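Local coordinates for protein CocE/NonD family hydrolase (Staphylococcus aureus subsp. aureus COL, PDB 3III) that probably hydrolyses ester or amide bonds as a member of the CocE/NonD family of alpha/beta hydrolases, at residues 197-201 / 202-206; 234-237 / 238-242; 111-115 / 116-120; 28-31 / 32-35; 431-434 / 435-439. All coordinates share one frame; numbering follows the deposited sequence. Where two conformers were deposited one is given.

Contact 1: 197-201 / 202-206; sequences DMYRE and VAFHG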
# COMPACT_ATOMS: atom_id res chain seq x y z
N ASP A 197 1.86 9.13 -1.48
CA ASP A 197 1.12 10.34 -1.82
C ASP A 197 -0.15 10.36 -1.00
O ASP A 197 -1.13 9.77 -1.37
CB ASP A 197 0.82 10.39 -3.32
CG ASP A 197 0.12 11.72 -3.76
OD1 ASP A 197 -0.42 12.47 -2.90
OD2 ASP A 197 0.07 11.93 -5.01
N MSE A 198 -0.10 10.98 0.16
CA MSE A 198 -1.18 10.88 1.11
C MSE A 198 -2.48 11.39 0.55
O MSE A 198 -3.53 10.79 0.82
CB MSE A 198 -0.87 11.64 2.41
CG MSE A 198 0.11 10.95 3.26
SE MSE A 198 0.44 11.94 4.97
CE MSE A 198 -1.38 11.60 5.80
N TYR A 199 -2.46 12.51 -0.16
CA TYR A 199 -3.69 13.05 -0.69
C TYR A 199 -4.45 12.05 -1.61
O TYR A 199 -5.65 11.95 -1.56
CB TYR A 199 -3.42 14.35 -1.48
CG TYR A 199 -4.67 14.94 -1.96
CD1 TYR A 199 -5.43 15.77 -1.14
CD2 TYR A 199 -5.15 14.64 -3.24
CE1 TYR A 199 -6.69 16.29 -1.60
CE2 TYR A 199 -6.33 15.14 -3.68
CZ TYR A 199 -7.11 15.98 -2.87
OH TYR A 199 -8.32 16.45 -3.35
N ARG A 200 -3.72 11.33 -2.45
CA ARG A 200 -4.33 10.47 -3.43
C ARG A 200 -4.57 9.10 -2.93
O ARG A 200 -5.30 8.34 -3.60
CB ARG A 200 -3.48 10.39 -4.71
CG ARG A 200 -3.60 11.64 -5.57
CD ARG A 200 -2.73 11.53 -6.87
NE ARG A 200 -2.86 12.76 -7.64
CZ ARG A 200 -2.26 13.89 -7.35
NH1 ARG A 200 -1.42 13.95 -6.33
NH2 ARG A 200 -2.49 14.98 -8.08
N GLU A 201 -3.94 8.72 -1.81
CA GLU A 201 -3.87 7.30 -1.45
C GLU A 201 -4.53 6.92 -0.15
O GLU A 201 -4.98 5.79 -0.05
CB GLU A 201 -2.44 6.75 -1.58
CG GLU A 201 -2.00 6.96 -3.05
CD GLU A 201 -0.54 6.77 -3.39
OE1 GLU A 201 0.30 6.67 -2.47
OE2 GLU A 201 -0.24 6.78 -4.63
N VAL A 202 -4.66 7.86 0.80
CA VAL A 202 -5.27 7.55 2.09
C VAL A 202 -6.24 8.65 2.60
O VAL A 202 -7.28 8.31 3.13
CB VAL A 202 -4.23 7.20 3.20
CG1 VAL A 202 -3.35 8.42 3.59
CG2 VAL A 202 -4.95 6.60 4.43
N ALA A 203 -5.85 9.94 2.49
CA ALA A 203 -6.69 11.07 2.96
C ALA A 203 -7.98 11.25 2.10
O ALA A 203 -9.05 11.59 2.61
CB ALA A 203 -5.86 12.41 3.05
N PHE A 204 -7.85 11.01 0.80
CA PHE A 204 -8.94 11.13 -0.14
C PHE A 204 -8.77 10.09 -1.22
O PHE A 204 -7.68 9.75 -1.63
CB PHE A 204 -9.00 12.51 -0.84
CG PHE A 204 -8.98 13.71 0.11
CD1 PHE A 204 -10.18 14.37 0.49
CD2 PHE A 204 -7.78 14.16 0.62
CE1 PHE A 204 -10.16 15.41 1.39
CE2 PHE A 204 -7.76 15.24 1.48
CZ PHE A 204 -8.96 15.84 1.88
N HIS A 205 -9.88 9.58 -1.69
CA HIS A 205 -9.84 8.75 -2.89
C HIS A 205 -10.55 9.47 -4.00
O HIS A 205 -11.73 9.73 -3.91
CB HIS A 205 -10.50 7.42 -2.62
CG HIS A 205 -9.83 6.65 -1.55
ND1 HIS A 205 -10.40 6.49 -0.31
CD2 HIS A 205 -8.62 6.05 -1.50
CE1 HIS A 205 -9.57 5.80 0.45
NE2 HIS A 205 -8.49 5.51 -0.25
N GLY A 206 -9.80 9.83 -5.06
CA GLY A 206 -10.43 10.62 -6.13
C GLY A 206 -10.99 11.93 -5.65
O GLY A 206 -11.92 12.47 -6.25
O HOH W 1 -7.04 9.09 -5.55

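Contact 2: 234-237 / 238-242; sequences LIQA and QQEHP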
# COMPACT_ATOMS: atom_id res chain seq x y z
N LEU A 234 -4.05 15.56 11.86
CA LEU A 234 -4.31 15.19 10.49
C LEU A 234 -5.79 15.08 10.22
O LEU A 234 -6.17 15.10 9.09
CB LEU A 234 -3.57 13.90 10.11
CG LEU A 234 -2.08 14.06 9.82
CD1 LEU A 234 -1.37 12.67 9.83
CD2 LEU A 234 -1.82 14.86 8.52
N ILE A 235 -6.63 15.00 11.25
CA ILE A 235 -8.08 15.06 11.06
C ILE A 235 -8.42 16.48 10.53
O ILE A 235 -9.10 16.67 9.51
CB ILE A 235 -8.81 14.76 12.38
CG1 ILE A 235 -8.55 13.31 12.85
CG2 ILE A 235 -10.30 14.96 12.25
CD1 ILE A 235 -9.04 12.30 11.86
N GLN A 236 -7.92 17.48 11.21
CA GLN A 236 -8.17 18.87 10.81
C GLN A 236 -7.52 19.19 9.45
O GLN A 236 -8.10 19.93 8.63
CB GLN A 236 -7.74 19.86 11.91
CG GLN A 236 -7.99 21.33 11.56
CD GLN A 236 -9.47 21.65 11.22
OE1 GLN A 236 -10.38 21.00 11.74
NE2 GLN A 236 -9.71 22.69 10.38
N ALA A 237 -6.35 18.59 9.16
CA ALA A 237 -5.65 18.83 7.90
C ALA A 237 -6.56 18.36 6.74
O ALA A 237 -6.72 19.08 5.73
CB ALA A 237 -4.21 18.11 7.86
N GLN A 238 -7.23 17.23 6.95
CA GLN A 238 -8.14 16.68 5.93
C GLN A 238 -9.34 17.61 5.74
O GLN A 238 -9.80 17.80 4.65
CB GLN A 238 -8.65 15.29 6.31
CG GLN A 238 -9.60 14.60 5.27
CD GLN A 238 -10.23 13.32 5.87
OE1 GLN A 238 -10.73 13.36 6.98
NE2 GLN A 238 -10.15 12.19 5.15
N GLN A 239 -9.87 18.14 6.83
CA GLN A 239 -10.97 19.07 6.72
C GLN A 239 -10.58 20.30 5.90
O GLN A 239 -11.33 20.78 5.09
CB GLN A 239 -11.31 19.63 8.12
CG GLN A 239 -11.98 18.70 9.07
CD GLN A 239 -13.39 18.46 8.68
OE1 GLN A 239 -14.29 19.26 9.00
NE2 GLN A 239 -13.59 17.36 7.94
N GLU A 240 -9.43 20.90 6.21
CA GLU A 240 -9.12 22.22 5.70
C GLU A 240 -8.26 22.24 4.43
O GLU A 240 -8.02 23.33 3.87
CB GLU A 240 -8.49 23.09 6.83
CG GLU A 240 -7.08 22.72 7.14
CD GLU A 240 -6.57 23.14 8.52
OE1 GLU A 240 -5.34 22.93 8.75
OE2 GLU A 240 -7.35 23.61 9.36
N HIS A 241 -7.85 21.07 3.95
CA HIS A 241 -7.10 20.96 2.69
C HIS A 241 -7.81 19.96 1.75
O HIS A 241 -7.33 18.83 1.53
CB HIS A 241 -5.68 20.53 2.98
CG HIS A 241 -4.88 21.56 3.75
ND1 HIS A 241 -4.41 22.71 3.18
CD2 HIS A 241 -4.46 21.59 5.04
CE1 HIS A 241 -3.75 23.42 4.08
NE2 HIS A 241 -3.76 22.76 5.22
N PRO A 242 -8.95 20.36 1.20
CA PRO A 242 -9.73 19.42 0.35
C PRO A 242 -9.12 19.16 -1.06
O PRO A 242 -9.55 18.25 -1.79
CB PRO A 242 -11.09 20.10 0.27
CG PRO A 242 -10.80 21.53 0.43
CD PRO A 242 -9.73 21.58 1.51
O HOH W 2 -11.39 15.37 8.91

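Contact 3: 111-115 / 116-120; sequences GFWVP and NDYVV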
# COMPACT_ATOMS: atom_id res chain seq x y z
N GLY A 111 14.76 -12.44 15.18
CA GLY A 111 14.91 -13.87 15.27
C GLY A 111 15.18 -14.51 13.88
O GLY A 111 15.62 -15.67 13.80
N PHE A 112 14.90 -13.75 12.82
CA PHE A 112 15.25 -14.23 11.44
C PHE A 112 16.57 -13.62 11.00
O PHE A 112 17.46 -14.31 10.52
CB PHE A 112 14.13 -13.91 10.40
CG PHE A 112 14.54 -14.21 8.97
CD1 PHE A 112 14.69 -15.51 8.54
CD2 PHE A 112 14.85 -13.21 8.07
CE1 PHE A 112 15.09 -15.82 7.27
CE2 PHE A 112 15.27 -13.51 6.79
CZ PHE A 112 15.39 -14.81 6.37
N TRP A 113 16.72 -12.32 11.18
CA TRP A 113 17.87 -11.64 10.59
C TRP A 113 19.14 -11.83 11.39
O TRP A 113 20.19 -12.10 10.80
CB TRP A 113 17.59 -10.17 10.37
CG TRP A 113 16.57 -9.96 9.30
CD1 TRP A 113 15.25 -9.73 9.49
CD2 TRP A 113 16.77 -10.02 7.89
NE1 TRP A 113 14.61 -9.61 8.30
CE2 TRP A 113 15.52 -9.79 7.29
CE3 TRP A 113 17.88 -10.21 7.08
CZ2 TRP A 113 15.36 -9.75 5.94
CZ3 TRP A 113 17.72 -10.19 5.74
CH2 TRP A 113 16.47 -9.97 5.16
N VAL A 114 19.07 -11.71 12.70
CA VAL A 114 20.27 -11.78 13.51
C VAL A 114 20.99 -13.13 13.45
O VAL A 114 22.20 -13.15 13.36
CB VAL A 114 20.08 -11.23 14.94
CG1 VAL A 114 21.39 -11.32 15.70
CG2 VAL A 114 19.67 -9.77 14.85
N PRO A 115 20.29 -14.26 13.43
CA PRO A 115 21.00 -15.54 13.29
C PRO A 115 21.67 -15.68 11.93
O PRO A 115 22.58 -16.47 11.78
CB PRO A 115 19.91 -16.56 13.44
CG PRO A 115 18.93 -15.89 14.32
CD PRO A 115 18.90 -14.47 13.85
N ASN A 116 21.23 -14.91 10.97
CA ASN A 116 21.89 -14.87 9.63
C ASN A 116 23.02 -13.82 9.58
O ASN A 116 23.49 -13.43 8.48
CB ASN A 116 20.84 -14.62 8.55
CG ASN A 116 20.00 -15.83 8.24
OD1 ASN A 116 18.77 -15.88 8.46
ND2 ASN A 116 20.65 -16.81 7.75
N ASP A 117 23.50 -13.38 10.75
CA ASP A 117 24.61 -12.43 10.88
C ASP A 117 24.32 -11.11 10.23
O ASP A 117 25.18 -10.54 9.51
CB ASP A 117 25.93 -13.01 10.32
CG ASP A 117 26.31 -14.34 11.01
OD1 ASP A 117 26.50 -14.25 12.22
OD2 ASP A 117 26.40 -15.42 10.35
N TYR A 118 23.16 -10.58 10.57
CA TYR A 118 22.77 -9.19 10.34
C TYR A 118 22.56 -8.53 11.71
O TYR A 118 22.29 -9.21 12.73
CB TYR A 118 21.46 -9.05 9.58
CG TYR A 118 21.51 -9.33 8.14
CD1 TYR A 118 21.60 -8.29 7.21
CD2 TYR A 118 21.49 -10.66 7.67
CE1 TYR A 118 21.67 -8.56 5.86
CE2 TYR A 118 21.55 -10.92 6.29
CZ TYR A 118 21.68 -9.87 5.41
OH TYR A 118 21.72 -10.12 4.08
N VAL A 119 22.69 -7.23 11.75
CA VAL A 119 22.23 -6.44 12.88
C VAL A 119 20.80 -5.93 12.52
O VAL A 119 20.53 -5.66 11.38
CB VAL A 119 23.20 -5.27 13.21
CG1 VAL A 119 22.54 -4.20 14.12
CG2 VAL A 119 24.50 -5.81 13.82
N VAL A 120 19.88 -5.87 13.51
CA VAL A 120 18.59 -5.22 13.34
C VAL A 120 18.48 -3.99 14.25
O VAL A 120 18.68 -4.10 15.48
CB VAL A 120 17.39 -6.19 13.52
CG1 VAL A 120 16.05 -5.42 13.43
CG2 VAL A 120 17.40 -7.37 12.46
O HOH W 3 24.63 -14.44 14.32
O HOH W 4 24.66 -17.59 10.22

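Contact 4: 28-31 / 32-35; sequences VDSV and QYGN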
# COMPACT_ATOMS: atom_id res chain seq x y z
N VAL A 28 15.99 -15.30 21.95
CA VAL A 28 14.82 -14.94 21.12
C VAL A 28 14.14 -16.23 20.70
O VAL A 28 14.81 -17.20 20.37
CB VAL A 28 15.26 -14.08 19.85
CG1 VAL A 28 14.06 -13.89 18.81
CG2 VAL A 28 15.82 -12.74 20.28
N ASP A 29 12.81 -16.21 20.71
CA ASP A 29 12.00 -17.32 20.22
C ASP A 29 11.90 -17.20 18.69
O ASP A 29 10.91 -16.74 18.15
CB ASP A 29 10.61 -17.33 20.86
CG ASP A 29 9.91 -15.93 20.82
OD1 ASP A 29 10.53 -14.85 20.90
OD2 ASP A 29 8.74 -15.91 20.66
N SER A 30 12.97 -17.57 17.99
CA SER A 30 12.96 -17.44 16.54
C SER A 30 11.97 -18.44 15.92
O SER A 30 11.90 -19.58 16.33
CB SER A 30 14.36 -17.69 15.94
OG SER A 30 14.27 -17.77 14.53
N VAL A 31 11.21 -17.98 14.95
CA VAL A 31 10.24 -18.78 14.18
C VAL A 31 10.94 -19.85 13.32
O VAL A 31 10.41 -20.93 13.09
CB VAL A 31 9.38 -17.75 13.31
CG1 VAL A 31 8.74 -18.36 12.09
CG2 VAL A 31 8.37 -17.11 14.23
N GLN A 32 12.12 -19.49 12.78
CA GLN A 32 12.85 -20.33 11.84
C GLN A 32 13.94 -21.16 12.53
O GLN A 32 14.22 -22.26 12.12
CB GLN A 32 13.51 -19.43 10.78
CG GLN A 32 12.49 -18.56 10.05
CD GLN A 32 12.15 -17.22 10.70
OE1 GLN A 32 12.83 -16.75 11.65
NE2 GLN A 32 11.06 -16.59 10.18
N TYR A 33 14.57 -20.59 13.56
CA TYR A 33 15.83 -21.06 14.05
C TYR A 33 15.87 -21.38 15.56
O TYR A 33 16.94 -21.36 16.18
CB TYR A 33 16.93 -20.03 13.73
CG TYR A 33 16.96 -19.57 12.28
CD1 TYR A 33 17.10 -20.50 11.24
CD2 TYR A 33 16.86 -18.21 11.95
CE1 TYR A 33 17.16 -20.10 9.95
CE2 TYR A 33 16.95 -17.80 10.64
CZ TYR A 33 17.07 -18.73 9.64
OH TYR A 33 17.16 -18.32 8.32
N GLY A 34 14.72 -21.62 16.15
CA GLY A 34 14.65 -22.06 17.55
C GLY A 34 15.13 -20.98 18.55
O GLY A 34 15.01 -19.79 18.31
N ASN A 35 15.66 -21.42 19.69
CA ASN A 35 16.13 -20.46 20.69
C ASN A 35 17.48 -19.83 20.31
O ASN A 35 18.52 -20.52 20.26
CB ASN A 35 16.29 -21.12 22.03
CG ASN A 35 14.96 -21.49 22.65
OD1 ASN A 35 13.91 -21.15 22.11
ND2 ASN A 35 15.01 -22.26 23.70
O HOH W 5 11.64 -22.20 15.67
O HOH W 6 11.98 -15.39 13.96

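Contact 5: 431-434 / 435-439; sequences KLDR and RGNEV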
# COMPACT_ATOMS: atom_id res chain seq x y z
N LYS A 431 -15.66 -9.98 -11.07
CA LYS A 431 -15.62 -11.16 -11.90
C LYS A 431 -16.74 -12.03 -11.48
O LYS A 431 -16.95 -12.20 -10.25
CB LYS A 431 -14.32 -11.94 -11.72
CG LYS A 431 -14.30 -13.17 -12.68
CD LYS A 431 -12.94 -13.81 -12.84
CE LYS A 431 -12.74 -15.05 -12.04
NZ LYS A 431 -11.64 -15.93 -12.50
N LEU A 432 -17.48 -12.57 -12.47
CA LEU A 432 -18.57 -13.46 -12.22
C LEU A 432 -18.22 -14.80 -12.88
O LEU A 432 -17.69 -14.82 -14.00
CB LEU A 432 -19.89 -12.94 -12.80
CG LEU A 432 -20.32 -11.49 -12.61
CD1 LEU A 432 -21.74 -11.31 -13.18
CD2 LEU A 432 -20.28 -11.16 -11.13
N ASP A 433 -18.49 -15.89 -12.17
CA ASP A 433 -18.01 -17.19 -12.64
C ASP A 433 -18.99 -17.65 -13.72
O ASP A 433 -19.91 -16.91 -14.05
CB ASP A 433 -17.83 -18.23 -11.51
CG ASP A 433 -19.08 -18.50 -10.75
OD1 ASP A 433 -20.21 -18.32 -11.28
OD2 ASP A 433 -18.94 -18.91 -9.57
N ARG A 434 -18.79 -18.86 -14.24
CA ARG A 434 -19.64 -19.38 -15.29
C ARG A 434 -21.08 -19.65 -14.85
O ARG A 434 -21.92 -19.81 -15.68
CB ARG A 434 -19.07 -20.64 -15.87
CG ARG A 434 -17.77 -20.43 -16.59
CD ARG A 434 -16.97 -21.72 -16.59
NE ARG A 434 -15.85 -21.61 -17.51
CZ ARG A 434 -14.73 -22.29 -17.41
NH1 ARG A 434 -14.58 -23.16 -16.41
NH2 ARG A 434 -13.78 -22.11 -18.29
N ARG A 435 -21.33 -19.72 -13.54
CA ARG A 435 -22.70 -19.82 -13.05
C ARG A 435 -23.35 -18.44 -12.89
O ARG A 435 -24.54 -18.37 -12.63
CB ARG A 435 -22.75 -20.53 -11.70
CG ARG A 435 -22.84 -22.06 -11.79
CD ARG A 435 -21.62 -22.76 -11.22
NE ARG A 435 -20.70 -23.21 -12.26
CZ ARG A 435 -19.43 -22.81 -12.37
NH1 ARG A 435 -18.67 -23.30 -13.35
NH2 ARG A 435 -18.92 -21.94 -11.50
N GLY A 436 -22.57 -17.37 -13.03
CA GLY A 436 -23.08 -16.00 -12.88
C GLY A 436 -22.92 -15.46 -11.47
O GLY A 436 -23.40 -14.42 -11.20
N ASN A 437 -22.18 -16.16 -10.60
CA ASN A 437 -21.89 -15.73 -9.22
C ASN A 437 -20.58 -15.01 -9.06
O ASN A 437 -19.61 -15.38 -9.69
CB ASN A 437 -21.90 -16.95 -8.32
CG ASN A 437 -23.25 -17.59 -8.28
OD1 ASN A 437 -24.27 -16.89 -8.30
ND2 ASN A 437 -23.29 -18.91 -8.27
N GLU A 438 -20.55 -14.01 -8.18
CA GLU A 438 -19.35 -13.20 -8.06
C GLU A 438 -18.22 -14.03 -7.51
O GLU A 438 -18.41 -14.86 -6.60
CB GLU A 438 -19.55 -11.96 -7.20
CG GLU A 438 -18.28 -11.11 -7.16
CD GLU A 438 -18.43 -9.74 -6.53
OE1 GLU A 438 -19.53 -9.48 -6.04
OE2 GLU A 438 -17.43 -8.96 -6.52
N VAL A 439 -17.05 -13.83 -8.08
CA VAL A 439 -15.82 -14.48 -7.55
C VAL A 439 -15.11 -13.45 -6.65
O VAL A 439 -14.61 -12.39 -7.12
CB VAL A 439 -14.88 -14.89 -8.68
CG1 VAL A 439 -13.53 -15.51 -8.09
CG2 VAL A 439 -15.57 -15.85 -9.64
O HOH W 7 -15.34 -9.78 -8.09
O HOH W 8 -18.32 -17.67 -7.18
O HOH W 9 -20.77 -20.21 -8.64

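Contact 1: 197-201 / 202-206
Met198 O accepts from both Val202 N (3.1 Å) and Ala203 N (3.0 Å), the two donors arriving from opposite faces of its carbonyl plane, and the short helix 198-203 includes a wider pi-type turn before it runs into strand 204-205. The bond from Phe204 N to Tyr199 O is weak. CE1 of Tyr199 lies 3.3 Å from CD2 of Phe204, and the two rings meet obliquely, centroids 4.6 Å apart and planes at 34°, while CB of Phe204 sits over one face of the tyrosine. CG of Tyr199 stands opposite the backbone N (chi1 -177°), which lays its ring against Phe204, and its hydroxyl bonds to Pro242 O. CG1 of Val202 packs alongside CB of Met198, a selenomethionine, at 4.2 Å. At the start of the helix the syn lone pair of Asp197 OD2 takes NH1 of Arg200 in a 2.8 Å salt bridge. OE1 of Glu201 receives Asp197 N from above the carboxylate plane, whereas OE2 pairs with Arg276. A water links Arg200 O to Gly206 N, and the ring of His205 stacks on Trp456 and bonds to His533. The whole is a buried helix-to-strand junction, with Asp197 at the N-cap position and a pi-type turn within the helix, in the S15-type hydrolase region.

Contact 2: 234-237 / 238-242
Gln236 and Glu240, one helical turn apart, join side chains on the exposed flank of helix 234-240. Starting from CB, the Gln236 chain leaves with CG opposite the backbone N (chi1 -180°) and then bends at chi2 (57°), which brings the amide to Glu240. CG already lies 3.2 Å from Glu240 OE2. CD is next, 3.4 Å from the same oxygen. At the tip the branches part: OE1 rests 3.9 Å from CG of Gln239, while NE2 donates to Glu240 OE2 over 2.7 Å. The bond is fairly straight (162°); the carboxylate oxygen lies in the amide plane of Gln236, but the donor comes from above the carboxylate plane. Glu240 meets it with an extended chain, its CG passing 3.3 Å from Gln236 O, the carbonyl that also receives Glu240 N. This side-chain bond therefore runs beside a backbone bond between the same two residues. On another side of the helix a water donates to Ile235 O and Gln238 OE1 and accepts from Gln239 NE2, tying two side-chain amides to the backbone. His241 is the first residue to leave helical angles; its N gives Ala237 O a weak bond, its ND1 bonds to Asp245, and its ring stacks on Phe247. Leu234 packs on Trp217 and Thr218 of helix 213-224, Gln238 touches Tyr214 there and bonds to Ala203 O, and His241 O takes Trp248 NE1 of helix 246-249.

Contact 3: 111-115 / 116-120
A tight turn carries the chain from helix 110-113 into strand 119-124 of the central mixed sheet, and Trp113 and Tyr118 clasp across it. They form a T-shaped pair: the six-membered edge of the indole points at the face of Tyr118, with planes at 82° and centroids 5.0 Å apart. CE3 of Trp113 stands above the tyrosine ring toward its rim, 3.7 Å from CD2. The backbone closes round Trp113 O, to which Asn116 N and Tyr118 N both donate weakly; a firmer bond runs from Asp117 N to Val114 O at 2.9 Å, with the donor well above the carbonyl plane. Two residues after Tyr118, in the strand, CG2 of Val120 presses on Trp113 CB at 3.5 Å and touches CG2 of Val114 at 4.1 Å. It gets there because it stands opposite its own carbonyl carbon, with CG1 opposite the backbone N (chi1 176°). CA of Val114 makes a CA-H...O contact of 3.4 Å with Tyr118 O, a buried oxygen with no other partner. Asp117 OD1 is bridged by a water to Val114 O and pairs with Lys63. Helix 306-319 lies against the turn, Phe316 touching Tyr118, whose hydroxyl bonds to Asp317, and Gln312 touching Trp113. Strand 67-74 packs on the same two rings through Val70, while Val114 rests on Phe59 of strand 53-60.

Contact 4: 28-31 / 32-35
Ser30 OG meets the backbone N atoms of Gln32 and Tyr33 across the reversal, and the side chains of those two residues lie around it. With OG opposite the backbone N (chi1 171°), Ser30 accepts from Tyr33 N at 3.0 Å and from Gln32 N at 3.3 Å, the latter closing an ST turn, and its OG also sits 3.6 Å from CB of Tyr33, approaching that ring obliquely. In Gln32 the bend at chi2 (87°) lays the amide over Val31: NE2 comes 3.5 Å from CG1 of Val31, the two side chains crossing at a slant. OE1 accepts from a water that in turn accepts from Val31 N. CB of Gln32 is centred over one face of the Tyr33 ring. Asp29 and Asn35 form an antiparallel non-hydrogen-bonded pair, and Ser30 N donates to Gly34 O at 3.0 Å, with Gly34 at a positive phi. A second water donates to Ser30 O and accepts from Gly34 N (3.2 Å), where the direct backbone bond is weak. Asp29 is the centre of an inverse gamma turn and bonds to Ser101. Since OG of Ser30 also donates to Gly111 O, one hydroxyl holds two amides of the turn and fixes the reversal to helix 110-113.

Contact 5: 431-434 / 435-439
OD1 of Asp433 gathers backbone N atoms of its own turn and of Asn437 just after it: Asn437 N donates at 3.0 Å from above the carboxylate plane, and Arg435 N gives a weak bond at 2.9 Å, which makes an Asx turn. The other oxygen, OD2, forms a long salt bridge of 3.6 Å with NH2 of Arg435 in one of that residue's two conformers; the side chains cross at about a right angle, their flat groups 59° apart. The aspartate can reach the turn because CG stands between its backbone N and carbonyl carbon (chi1 58°). Residues 433-436 form a type I beta turn, closed by Gly436 N to Asp433 O, with Gly436 at a positive phi; the turn reverses the chain after strand 424-432 in the C-terminal non-catalytic region. Next out, Asp433 N donates to Asn437 O at 2.8 Å and Val439 N to Lys431 O at 2.7 Å, the latter almost straight (177°). These two bonds flank the single bridge between Leu432 and Glu438, where CD2 of Leu432 lies 3.8 Å from CA of Glu438. Lys431 and Val439 run side by side, CE against CG2 at 3.8 Å. Waters join OD2 of Asp433 to Glu438 O, and Lys431 N to OE2 of Glu438. In the outer shell, Lys431 NZ bonds to Leu502 O and pairs with Glu507 and Asp339, Glu438 pairs with Lys430, and Arg434 NE holds Gln505 O.

Overall arrangement
Along the chain the order is contact 4, contact 3, contact 1, contact 2, contact 5, all in series. Contacts 3 and 4, with centres about 11 Å apart, reach the same eleven-stranded mixed sheet, and Gly111 O meets Ser30 OG where they touch. Contacts 1 and 2, with centres about 12 Å apart, form a second, helical pair in the S15-type region, joined by Tyr199 to Pro242 and Ala203 to Gln238; the side chain of Val202 in contact 1 is about 9 Å from a bound palmitic acid. The centres of contacts 1 and 3 are about 36 Å apart. Contact 5 follows a strand of the five-stranded antiparallel sheet in the C-terminal non-catalytic region, about 18 Å from contact 1 at the nearest atoms.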